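Long-range contacts in C2 toxin component I (Clostridium botulinum, PDB 2J3X), which catalyses the ADP-ribosylation of actin as the enzymatic component of the binary C2 toxin: residues K91-R96 and T171-V176; F312-K317 and K415-V420; S262-N267 and N343-S348; I111-R116 and L129-Q134. The protein carries 2 engineered substitutions. All blocks are in the same frame, centred on the assembly; numbering follows the deposited sequence.

The four contacts fall in two ADP-ribosyltransferase regions of the chain. Interactions 1 and 4 belong to the first, and 4 is nested in the loop that 1 closes; their centres are 34 Å apart. Interactions 2 and 3 belong to the second, where their segments alternate along the chain, with nearest atoms about 14 Å apart. As in related binary toxins, the second half probably holds the active site. Interaction 3 includes Ser348, which probably opens the Ser-Thr-Ser motif of the family. Interactions 2 and 4 approach each other across the two halves, with nearest atoms about 11 Å apart. Interactions 1 and 3 are farthest apart, with centres 48 Å apart.

Interaction 1. Residues K91-R96 and T171-V176; sequences KNTLDR and TFDYGV. With SO4 (sulfate ion), chain T.
Asn92 and Tyr174 are joined by two hydrogen bonds, and two more follow along the backbone. Tyr174 N donates to Asn92 O at 2.9 Å. Asn92 ND2 donates to Tyr174 O, also at 2.9 Å. The acceptor lies in the amide plane of Asn92, but the donor stands above the carbonyl plane of Tyr174 and misses its lone pairs. Asn92 reaches it with CG anti to the backbone N (chi1 -154°). Leu94 N binds Phe172 O at 2.9 Å, and Thr171 N binds Leu94 O at 2.8 Å. Thr93 and Asp173 thus form a single antiparallel bridge, as a non-hydrogen-bonded pair.

Packing round the Tyr174 ring comes next. Leu94 CD2 sits over the middle of one face in a CH-pi contact, 3.6 Å from the centroid. Asn92 ND2 lies over the opposite face near the rim, 3.4 Å from Tyr174 CZ, with amide and ring planes 30° apart. Thr93 C meets the edge of the ring in its plane.

The polar ends have further partners. Tyr174 OH bonds to Glu25 and Asn92 OD1 to Lys32, both outside the two segments. A water lies between Tyr174 OH and a sulfate, probably from the crystallisation liquor. Arg96 NH1 donates to O3 of the same sulfate at 3.0 Å.

The chemistry implies a firm join between the loop after helix 77-90 and the approach to edge strand 175-178. The Asn92 amide is bonded at both ends, and the tyrosine ring is clasped on both faces and tied at its hydroxyl.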
# COMPACT_ATOMS: atom_id res chain seq x y z
N LYS A 91 -1.21 -23.43 1.27
CA LYS A 91 -1.28 -24.88 1.06
C LYS A 91 -1.52 -25.24 -0.40
O LYS A 91 -1.50 -26.41 -0.78
CB LYS A 91 -2.39 -25.46 1.94
CG LYS A 91 -1.99 -25.54 3.44
CD LYS A 91 -3.14 -25.96 4.34
CE LYS A 91 -2.67 -26.27 5.79
NZ LYS A 91 -3.84 -26.83 6.60
N ASN A 92 -1.73 -24.25 -1.25
CA ASN A 92 -2.24 -24.51 -2.58
C ASN A 92 -1.55 -23.64 -3.61
O ASN A 92 -1.66 -22.43 -3.55
CB ASN A 92 -3.74 -24.22 -2.54
CG ASN A 92 -4.52 -24.98 -3.58
OD1 ASN A 92 -4.38 -26.20 -3.69
ND2 ASN A 92 -5.42 -24.30 -4.28
N THR A 93 -0.80 -24.23 -4.55
CA THR A 93 -0.03 -23.43 -5.48
C THR A 93 -0.37 -23.73 -6.94
O THR A 93 -0.58 -24.91 -7.30
CB THR A 93 1.47 -23.65 -5.29
OG1 THR A 93 1.77 -25.06 -5.38
CG2 THR A 93 1.92 -23.18 -3.89
N LEU A 94 -0.35 -22.70 -7.79
CA LEU A 94 -0.71 -22.86 -9.21
C LEU A 94 0.24 -23.79 -9.94
O LEU A 94 1.46 -23.67 -9.78
CB LEU A 94 -0.68 -21.51 -9.93
CG LEU A 94 -1.91 -20.64 -9.58
CD1 LEU A 94 -1.67 -19.22 -10.05
CD2 LEU A 94 -3.23 -21.24 -10.18
N ASP A 95 -0.29 -24.69 -10.78
CA ASP A 95 0.60 -25.50 -11.62
C ASP A 95 0.66 -24.96 -13.05
O ASP A 95 1.45 -25.43 -13.88
CB ASP A 95 0.24 -26.99 -11.55
CG ASP A 95 -1.15 -27.30 -12.11
OD1 ASP A 95 -1.91 -26.37 -12.44
OD2 ASP A 95 -1.48 -28.51 -12.23
N ARG A 96 -0.12 -23.91 -13.31
CA ARG A 96 -0.16 -23.23 -14.61
C ARG A 96 -0.33 -21.72 -14.31
O ARG A 96 -0.83 -21.39 -13.23
CB ARG A 96 -1.38 -23.67 -15.42
CG ARG A 96 -1.58 -25.16 -15.64
CD ARG A 96 -3.07 -25.46 -15.76
NE ARG A 96 -3.60 -25.01 -17.04
CZ ARG A 96 -4.85 -25.23 -17.49
NH1 ARG A 96 -5.76 -25.90 -16.76
NH2 ARG A 96 -5.18 -24.76 -18.69
N THR A 171 3.06 -21.43 -9.70
CA THR A 171 3.60 -21.63 -8.34
C THR A 171 3.02 -20.65 -7.31
O THR A 171 3.22 -20.87 -6.11
CB THR A 171 5.17 -21.62 -8.23
OG1 THR A 171 5.64 -20.29 -8.25
CG2 THR A 171 5.87 -22.44 -9.34
N PHE A 172 2.34 -19.59 -7.74
CA PHE A 172 1.75 -18.66 -6.75
C PHE A 172 0.64 -19.32 -5.95
O PHE A 172 -0.08 -20.14 -6.46
CB PHE A 172 1.18 -17.44 -7.45
CG PHE A 172 2.16 -16.36 -7.69
CD1 PHE A 172 3.48 -16.64 -8.05
CD2 PHE A 172 1.73 -15.04 -7.64
CE1 PHE A 172 4.37 -15.60 -8.34
CE2 PHE A 172 2.62 -14.00 -7.95
CZ PHE A 172 3.93 -14.30 -8.28
N ASP A 173 0.52 -18.97 -4.66
CA ASP A 173 -0.51 -19.53 -3.79
C ASP A 173 -1.85 -19.03 -4.26
O ASP A 173 -1.97 -17.89 -4.76
CB ASP A 173 -0.35 -19.01 -2.35
CG ASP A 173 0.99 -19.38 -1.74
OD1 ASP A 173 1.61 -20.39 -2.12
OD2 ASP A 173 1.46 -18.62 -0.87
N TYR A 174 -2.86 -19.87 -4.11
CA TYR A 174 -4.21 -19.51 -4.52
C TYR A 174 -5.28 -20.34 -3.89
O TYR A 174 -5.05 -21.50 -3.51
CB TYR A 174 -4.40 -19.55 -6.05
CG TYR A 174 -4.61 -20.97 -6.59
CD1 TYR A 174 -3.54 -21.85 -6.62
CD2 TYR A 174 -5.86 -21.38 -7.10
CE1 TYR A 174 -3.69 -23.18 -7.11
CE2 TYR A 174 -6.04 -22.70 -7.61
CZ TYR A 174 -4.95 -23.58 -7.60
OH TYR A 174 -5.09 -24.85 -8.12
N GLY A 175 -6.46 -19.74 -3.83
CA GLY A 175 -7.69 -20.38 -3.47
C GLY A 175 -8.65 -20.12 -4.59
O GLY A 175 -8.34 -19.36 -5.53
N VAL A 176 -9.79 -20.78 -4.51
CA VAL A 176 -10.86 -20.59 -5.50
C VAL A 176 -12.14 -20.28 -4.80
O VAL A 176 -12.53 -20.95 -3.82
CB VAL A 176 -11.02 -21.84 -6.44
CG1 VAL A 176 -12.23 -21.60 -7.40
CG2 VAL A 176 -9.71 -22.04 -7.24
S SO4 T . -5.44 -26.94 -12.78
O1 SO4 T . -5.95 -28.23 -12.30
O2 SO4 T . -4.11 -27.18 -13.34
O3 SO4 T . -6.33 -26.42 -13.83
O4 SO4 T . -5.32 -25.98 -11.68
O HOH W 1 -3.16 -25.33 -10.49

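Interaction 2. Residues F312-K317 and K415-V420; sequences FSFDKK and KMTQVV
Asp315 grips Thr417 with both oxygens of its carboxylate, one on the side chain and one on the backbone. Thr417 OG1 donates to Asp315 OD1 at 2.6 Å, on the syn side but 34° out of the carboxylate plane. Thr417 N meets the syn lone pair of Asp315 OD2 at 2.9 Å. That bond is fairly straight, 163° at the hydrogen. The two bonds together fix the rotation of the carboxylate. Thr417 OG1 is beside its own backbone N (chi1 -59°), which lets both donors face the same acid group.

A water adds a second link. It donates to Asp315 OD2 at 2.7 Å and to Thr417 O at 2.6 Å, and accepts from Phe314 N. Asp315 OD2 therefore takes two donors. Asp315 N in turn donates to Ser313 OG, which makes an ST turn at the start of strand 315-318.

Phe314 supplies the apolar part. Its CB rests 3.7 Å from Thr417 CG2. Farther out, its CE2 is 4.0 Å from Val419 CG1, which lies over a face of the ring. Phe312 CE1 stands over the centre of the opposite face.

The contact ties a two-stranded hairpin to the main sheet of the second half. Strand 315-318 pairs with 321-324, and Ala324 also touches Thr417. Strand 414-426 runs between strands 363-369 and 397-411.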
# COMPACT_ATOMS: atom_id res chain seq x y z
N PHE A 312 -7.66 17.19 13.40
CA PHE A 312 -8.62 16.92 12.36
C PHE A 312 -9.04 15.46 12.44
O PHE A 312 -8.16 14.58 12.50
CB PHE A 312 -7.98 17.17 10.98
CG PHE A 312 -8.93 16.89 9.84
CD1 PHE A 312 -9.06 15.57 9.32
CD2 PHE A 312 -9.70 17.90 9.30
CE1 PHE A 312 -9.97 15.30 8.31
CE2 PHE A 312 -10.58 17.66 8.29
CZ PHE A 312 -10.75 16.35 7.78
N SER A 313 -10.33 15.17 12.36
CA SER A 313 -10.76 13.76 12.42
C SER A 313 -11.62 13.40 11.25
O SER A 313 -12.47 14.21 10.81
CB SER A 313 -11.57 13.50 13.71
OG SER A 313 -12.12 12.19 13.75
N PHE A 314 -11.48 12.13 10.81
CA PHE A 314 -12.35 11.58 9.78
C PHE A 314 -13.55 10.80 10.29
O PHE A 314 -14.30 10.19 9.50
CB PHE A 314 -11.50 10.64 8.88
CG PHE A 314 -10.54 11.35 7.96
CD1 PHE A 314 -11.01 12.05 6.82
CD2 PHE A 314 -9.17 11.28 8.20
CE1 PHE A 314 -10.12 12.68 5.94
CE2 PHE A 314 -8.27 11.91 7.32
CZ PHE A 314 -8.78 12.59 6.16
N ASP A 315 -13.72 10.76 11.62
CA ASP A 315 -14.80 9.99 12.20
C ASP A 315 -15.93 10.88 12.68
O ASP A 315 -15.65 11.99 13.15
CB ASP A 315 -14.25 9.22 13.38
CG ASP A 315 -13.36 8.05 12.91
OD1 ASP A 315 -13.91 7.18 12.21
OD2 ASP A 315 -12.16 8.09 13.20
N LYS A 316 -17.14 10.35 12.62
CA LYS A 316 -18.33 11.04 13.15
C LYS A 316 -19.15 10.02 13.98
O LYS A 316 -18.93 8.80 13.89
CB LYS A 316 -19.15 11.65 12.01
CG LYS A 316 -19.75 10.61 11.07
CD LYS A 316 -20.57 11.19 9.90
CE LYS A 316 -21.32 10.04 9.19
NZ LYS A 316 -22.36 10.47 8.16
N LYS A 317 -20.06 10.53 14.80
CA LYS A 317 -21.02 9.69 15.56
C LYS A 317 -22.36 9.54 14.85
O LYS A 317 -22.94 10.53 14.41
CB LYS A 317 -21.29 10.27 16.94
CG LYS A 317 -20.05 10.52 17.77
CD LYS A 317 -20.37 10.55 19.26
CE LYS A 317 -20.54 9.16 19.82
NZ LYS A 317 -20.09 9.11 21.24
N LYS A 415 -11.11 2.41 17.63
CA LYS A 415 -10.71 2.28 16.21
C LYS A 415 -10.70 3.69 15.66
O LYS A 415 -11.39 4.57 16.22
CB LYS A 415 -11.79 1.51 15.44
CG LYS A 415 -11.98 0.06 15.85
CD LYS A 415 -12.80 -0.67 14.82
CE LYS A 415 -14.27 -0.27 14.81
NZ LYS A 415 -15.07 -1.48 14.34
N MET A 416 -9.95 3.96 14.60
CA MET A 416 -9.87 5.32 14.09
C MET A 416 -9.80 5.26 12.55
O MET A 416 -9.04 4.45 11.99
CB MET A 416 -8.64 6.02 14.71
CG MET A 416 -8.53 7.46 14.32
SD MET A 416 -7.03 8.25 14.96
CE MET A 416 -6.99 7.44 16.51
N THR A 417 -10.58 6.10 11.88
CA THR A 417 -10.44 6.22 10.42
C THR A 417 -9.13 6.97 10.17
O THR A 417 -8.84 8.08 10.68
CB THR A 417 -11.63 6.94 9.77
OG1 THR A 417 -12.83 6.22 10.06
CG2 THR A 417 -11.46 7.00 8.28
N GLN A 418 -8.34 6.34 9.32
CA GLN A 418 -7.05 6.90 8.94
C GLN A 418 -6.86 6.74 7.44
O GLN A 418 -7.67 6.12 6.77
CB GLN A 418 -5.89 6.18 9.65
CG GLN A 418 -6.14 6.07 11.19
CD GLN A 418 -4.90 5.74 11.99
OE1 GLN A 418 -4.00 5.03 11.51
NE2 GLN A 418 -4.85 6.19 13.24
N VAL A 419 -5.80 7.35 6.91
CA VAL A 419 -5.60 7.29 5.44
C VAL A 419 -4.18 6.88 5.18
O VAL A 419 -3.22 7.47 5.76
CB VAL A 419 -5.93 8.65 4.74
CG1 VAL A 419 -7.50 8.92 4.70
CG2 VAL A 419 -5.08 9.84 5.36
N VAL A 420 -4.01 5.94 4.21
CA VAL A 420 -2.67 5.56 3.77
C VAL A 420 -2.34 6.32 2.49
O VAL A 420 -3.04 6.15 1.48
CB VAL A 420 -2.68 4.01 3.52
CG1 VAL A 420 -1.31 3.53 2.96
CG2 VAL A 420 -3.03 3.29 4.88
O HOH W 2 -10.28 9.70 12.07

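Interaction 3. Residues S262-N267 and N343-S348; sequences SYLRNN and NLSFSS
The Phe346 ring receives Leu264 CD1 obliquely, with CE2 of the ring 3.8 Å from that methyl. Leu264 lies in the Schellman motif that ends helix 257-265, with Asn267 as the C-prime residue at positive phi. Asn267 N bonds to Leu264 O at 3.2 Å, and Arg268 N bonds to Tyr263 O. Tyr252 meets the Phe346 ring edge-to-face, and Ile282 and Leu286 of helix 273-286 also touch Phe346. The second flat group is the Arg265 guanidinium, whose in-plane edge is taken by two waters. One accepts from Arg265 NH2 at 2.8 Å and donates to Phe346 O. The other accepts from Arg265 NE and from Ser345 N. Extended from CG to NE, the arginine chain brings its N-H groups to these waters.

The partner segment leads into strand 347-350. Ser348 probably begins the Ser-Thr-Ser motif of ADP-ribosyltransferase toxins, and its carbonyl accepts from Arg299. The contact thus packs a helix end against the loop that enters this strand.

Between the segments, the direct contacts are van der Waals. Leu264 lies against Ser345, with CD1 3.7 Å from OG. That hydroxyl is anti to its own backbone N (chi1 -164°), and its polar partner is Asn261, one helix turn before Arg265. Ser345 CB lies 4.1 Å from Arg265 NE. Leu344 covers the last turn of the helix. Its CB comes 3.7 Å from Leu264 O, and its CD1 is 3.8 Å from Arg265 O.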
# COMPACT_ATOMS: atom_id res chain seq x y z
N SER A 262 14.66 23.53 12.85
CA SER A 262 14.10 24.92 12.86
C SER A 262 14.79 25.80 11.83
O SER A 262 14.12 26.48 11.04
CB SER A 262 14.15 25.57 14.23
OG SER A 262 13.28 24.84 15.09
N TYR A 263 16.11 25.75 11.81
CA TYR A 263 16.93 26.50 10.89
C TYR A 263 16.54 26.20 9.47
O TYR A 263 16.24 27.11 8.68
CB TYR A 263 18.40 26.17 11.14
CG TYR A 263 19.44 26.90 10.31
CD1 TYR A 263 19.68 28.29 10.50
CD2 TYR A 263 20.22 26.22 9.37
CE1 TYR A 263 20.63 28.95 9.76
CE2 TYR A 263 21.21 26.88 8.63
CZ TYR A 263 21.40 28.27 8.84
OH TYR A 263 22.38 28.94 8.14
N LEU A 264 16.50 24.92 9.13
CA LEU A 264 16.14 24.52 7.77
C LEU A 264 14.69 24.89 7.42
O LEU A 264 14.44 25.34 6.31
CB LEU A 264 16.43 23.01 7.53
CG LEU A 264 17.94 22.75 7.32
CD1 LEU A 264 18.21 21.20 7.39
CD2 LEU A 264 18.53 23.34 6.00
N ARG A 265 13.78 24.72 8.36
CA ARG A 265 12.37 25.04 8.12
C ARG A 265 12.16 26.55 7.97
O ARG A 265 11.16 27.00 7.40
CB ARG A 265 11.50 24.46 9.24
CG ARG A 265 11.27 22.94 9.05
CD ARG A 265 10.88 22.27 10.37
NE ARG A 265 10.94 20.79 10.30
CZ ARG A 265 10.70 19.99 11.33
NH1 ARG A 265 10.37 20.50 12.52
NH2 ARG A 265 10.78 18.66 11.19
N ASN A 266 13.12 27.32 8.49
CA ASN A 266 13.08 28.78 8.37
C ASN A 266 13.99 29.30 7.26
O ASN A 266 14.46 30.43 7.35
CB ASN A 266 13.46 29.46 9.70
CG ASN A 266 12.49 29.15 10.85
OD1 ASN A 266 11.26 29.14 10.69
ND2 ASN A 266 13.05 28.91 12.03
N ASN A 267 14.26 28.49 6.24
CA ASN A 267 15.14 28.88 5.13
C ASN A 267 16.52 29.43 5.54
O ASN A 267 17.07 30.31 4.87
CB ASN A 267 14.41 29.86 4.18
CG ASN A 267 15.22 30.15 2.90
OD1 ASN A 267 15.94 29.28 2.36
ND2 ASN A 267 15.09 31.40 2.39
N ASN A 343 9.79 18.57 2.44
CA ASN A 343 10.40 18.37 3.76
C ASN A 343 11.65 19.22 3.75
O ASN A 343 12.65 18.82 3.20
CB ASN A 343 10.81 16.89 3.98
CG ASN A 343 9.65 15.98 4.17
OD1 ASN A 343 9.17 15.79 5.29
ND2 ASN A 343 9.17 15.37 3.06
N LEU A 344 11.59 20.43 4.34
CA LEU A 344 12.75 21.32 4.26
C LEU A 344 13.96 20.82 5.06
O LEU A 344 15.07 20.97 4.61
CB LEU A 344 12.36 22.74 4.71
CG LEU A 344 11.52 23.52 3.69
CD1 LEU A 344 11.22 24.94 4.24
CD2 LEU A 344 12.25 23.58 2.38
N SER A 345 13.71 20.19 6.19
CA SER A 345 14.75 19.57 6.97
C SER A 345 14.90 18.07 6.59
O SER A 345 14.15 17.54 5.77
CB SER A 345 14.42 19.64 8.46
OG SER A 345 15.60 19.38 9.23
N PHE A 346 15.86 17.43 7.24
CA PHE A 346 15.94 15.94 7.23
C PHE A 346 14.64 15.39 7.80
O PHE A 346 14.01 16.03 8.66
CB PHE A 346 17.13 15.49 8.09
CG PHE A 346 18.42 16.11 7.66
CD1 PHE A 346 19.14 15.58 6.60
CD2 PHE A 346 18.89 17.30 8.30
CE1 PHE A 346 20.33 16.21 6.17
CE2 PHE A 346 20.06 17.92 7.89
CZ PHE A 346 20.81 17.37 6.84
N SER A 347 14.23 14.20 7.37
CA SER A 347 12.98 13.68 7.90
C SER A 347 13.08 12.21 8.23
O SER A 347 13.74 11.46 7.48
CB SER A 347 11.78 13.97 6.98
OG SER A 347 11.92 13.38 5.71
N SER A 348 12.50 11.83 9.36
CA SER A 348 12.53 10.44 9.82
C SER A 348 11.35 9.64 9.25
O SER A 348 10.19 10.10 9.16
CB SER A 348 12.50 10.37 11.35
OG SER A 348 11.27 10.85 11.74
O HOH W 3 11.47 16.67 9.40
O HOH W 4 11.03 19.66 7.37

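Interaction 4. Residues I111-R116 and L129-Q134; sequences INFSIR and LDKVRQ. With SO4 (sulfate ion), chain O; SO4 (sulfate ion), chain Q.
Lys131 runs along Phe113 and ends on a sulfate. The contact folds the loop after strand 98-102 onto helix 126-136, within the first ADP-ribosyltransferase region of the chain. From CB, which points toward the loop, the lysine chain is straight as far as CE. CG is 3.9 Å from Phe113 CZ, and CD passes 4.0 Å from Phe113 CE1. CE then stands over the centre of the ring, 3.5 Å from the centroid, in a CH-pi contact. Here the chain bends (chi4 68°) and NZ turns off toward the sulfate. NZ is still over the face in a cation-pi contact, 4.6 Å from the Phe113 centroid. It donates to sulfate O2 at 2.8 Å. The ammonium is thus shared between the ring face and the anion.

Phe113 is covered on both faces. Ile111 CG2 lies over the face opposite Lys131 CE. Val132 CG2 reaches the edge, near the ring plane. Phe113 CG sits between the backbone N and the carbonyl carbon (chi1 51°), which turns the ring to the helix.

Val132 gathers the rest of the loop. The Val132 and Ile111 side chains cross at about a right angle, CG1 against CD1. Both Val132 and Ile115 also touch Ile209 of strand 206-216. Loop, helix and strand 206-216 therefore meet around Val132. A second sulfate accepts hydrogen bonds from Ile115 N and Arg116 N. Both ions probably come from the crystallisation liquor. Ile115 CD1 touches the same Val132 CG2 that meets the Phe113 edge, at 3.7 Å.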
# COMPACT_ATOMS: atom_id res chain seq x y z
N ILE A 111 -7.45 7.29 -9.38
CA ILE A 111 -8.19 8.05 -10.39
C ILE A 111 -9.46 8.56 -9.78
O ILE A 111 -10.37 7.78 -9.40
CB ILE A 111 -8.52 7.18 -11.64
CG1 ILE A 111 -7.23 6.76 -12.34
CG2 ILE A 111 -9.57 7.93 -12.58
CD1 ILE A 111 -7.57 5.70 -13.48
N ASN A 112 -9.50 9.88 -9.63
CA ASN A 112 -10.66 10.51 -9.02
C ASN A 112 -11.47 11.30 -10.02
O ASN A 112 -12.43 11.94 -9.62
CB ASN A 112 -10.23 11.42 -7.86
CG ASN A 112 -9.45 10.66 -6.78
OD1 ASN A 112 -9.87 9.56 -6.38
ND2 ASN A 112 -8.38 11.25 -6.30
N PHE A 113 -11.12 11.22 -11.29
CA PHE A 113 -11.84 11.95 -12.36
C PHE A 113 -12.67 10.95 -13.12
O PHE A 113 -12.45 9.74 -13.03
CB PHE A 113 -10.90 12.69 -13.32
CG PHE A 113 -9.79 11.81 -13.87
CD1 PHE A 113 -9.96 11.06 -15.02
CD2 PHE A 113 -8.57 11.76 -13.21
CE1 PHE A 113 -8.90 10.25 -15.48
CE2 PHE A 113 -7.53 10.97 -13.67
CZ PHE A 113 -7.68 10.24 -14.81
N SER A 114 -13.61 11.44 -13.92
CA SER A 114 -14.57 10.55 -14.58
C SER A 114 -13.98 10.00 -15.87
O SER A 114 -13.08 10.61 -16.49
CB SER A 114 -15.87 11.30 -14.92
OG SER A 114 -15.53 12.51 -15.61
N ILE A 115 -14.46 8.81 -16.23
CA ILE A 115 -13.89 8.09 -17.34
C ILE A 115 -14.83 8.08 -18.56
O ILE A 115 -14.39 8.37 -19.69
CB ILE A 115 -13.58 6.64 -16.88
CG1 ILE A 115 -12.46 6.60 -15.83
CG2 ILE A 115 -13.30 5.76 -18.10
CD1 ILE A 115 -11.25 7.24 -16.28
N ARG A 116 -16.10 7.78 -18.33
CA ARG A 116 -17.09 7.80 -19.43
C ARG A 116 -17.67 9.21 -19.49
O ARG A 116 -18.68 9.48 -18.85
CB ARG A 116 -18.18 6.81 -19.15
CG ARG A 116 -17.68 5.33 -19.25
CD ARG A 116 -18.77 4.41 -18.75
NE ARG A 116 -18.44 2.99 -18.97
CZ ARG A 116 -18.89 2.00 -18.21
NH1 ARG A 116 -19.67 2.27 -17.14
NH2 ARG A 116 -18.56 0.73 -18.49
N LEU A 129 -8.60 8.68 -22.24
CA LEU A 129 -7.70 7.52 -22.30
C LEU A 129 -6.25 7.97 -22.14
O LEU A 129 -5.48 7.37 -21.39
CB LEU A 129 -7.84 6.84 -23.65
CG LEU A 129 -6.84 5.68 -23.86
CD1 LEU A 129 -6.99 4.53 -22.87
CD2 LEU A 129 -7.03 5.16 -25.30
N ASP A 130 -5.85 9.00 -22.89
CA ASP A 130 -4.50 9.51 -22.79
C ASP A 130 -4.13 10.03 -21.39
O ASP A 130 -3.00 9.82 -20.89
CB ASP A 130 -4.29 10.61 -23.84
CG ASP A 130 -4.29 10.07 -25.28
OD1 ASP A 130 -4.25 8.83 -25.48
OD2 ASP A 130 -4.30 10.90 -26.21
N LYS A 131 -5.07 10.72 -20.75
CA LYS A 131 -4.88 11.21 -19.39
C LYS A 131 -4.65 10.05 -18.42
O LYS A 131 -3.73 10.09 -17.58
CB LYS A 131 -6.11 12.03 -19.00
CG LYS A 131 -6.12 12.51 -17.59
CD LYS A 131 -7.36 13.39 -17.39
CE LYS A 131 -7.43 13.85 -15.95
NZ LYS A 131 -6.38 14.78 -15.60
N VAL A 132 -5.46 8.99 -18.55
CA VAL A 132 -5.30 7.77 -17.72
C VAL A 132 -3.93 7.14 -17.99
O VAL A 132 -3.21 6.84 -17.03
CB VAL A 132 -6.43 6.74 -18.01
CG1 VAL A 132 -6.09 5.36 -17.38
CG2 VAL A 132 -7.79 7.24 -17.45
N ARG A 133 -3.55 6.98 -19.28
CA ARG A 133 -2.23 6.42 -19.63
C ARG A 133 -1.10 7.23 -18.98
O ARG A 133 -0.18 6.66 -18.37
CB ARG A 133 -2.03 6.45 -21.13
CG ARG A 133 -2.76 5.33 -21.84
CD ARG A 133 -2.69 5.60 -23.36
NE ARG A 133 -3.23 4.47 -24.13
CZ ARG A 133 -3.43 4.50 -25.45
NH1 ARG A 133 -3.20 5.64 -26.13
NH2 ARG A 133 -3.89 3.43 -26.08
N GLN A 134 -1.16 8.55 -19.08
CA GLN A 134 -0.07 9.35 -18.52
C GLN A 134 0.01 9.21 -16.99
O GLN A 134 1.10 9.16 -16.41
CB GLN A 134 -0.18 10.81 -18.98
CG GLN A 134 0.19 10.99 -20.46
CD GLN A 134 1.52 10.26 -20.80
OE1 GLN A 134 2.58 10.60 -20.26
NE2 GLN A 134 1.45 9.23 -21.63
S SO4 O . -17.41 7.59 -14.71
O1 SO4 O . -18.09 6.48 -14.09
O2 SO4 O . -15.98 7.48 -14.38
O3 SO4 O . -17.57 7.62 -16.16
O4 SO4 O . -17.92 8.91 -14.22
S SO4 Q . -7.85 15.98 -12.26
O1 SO4 Q . -8.36 15.38 -11.04
O2 SO4 Q . -6.89 15.04 -12.83
O3 SO4 Q . -9.05 16.11 -13.12
O4 SO4 Q . -7.15 17.23 -12.05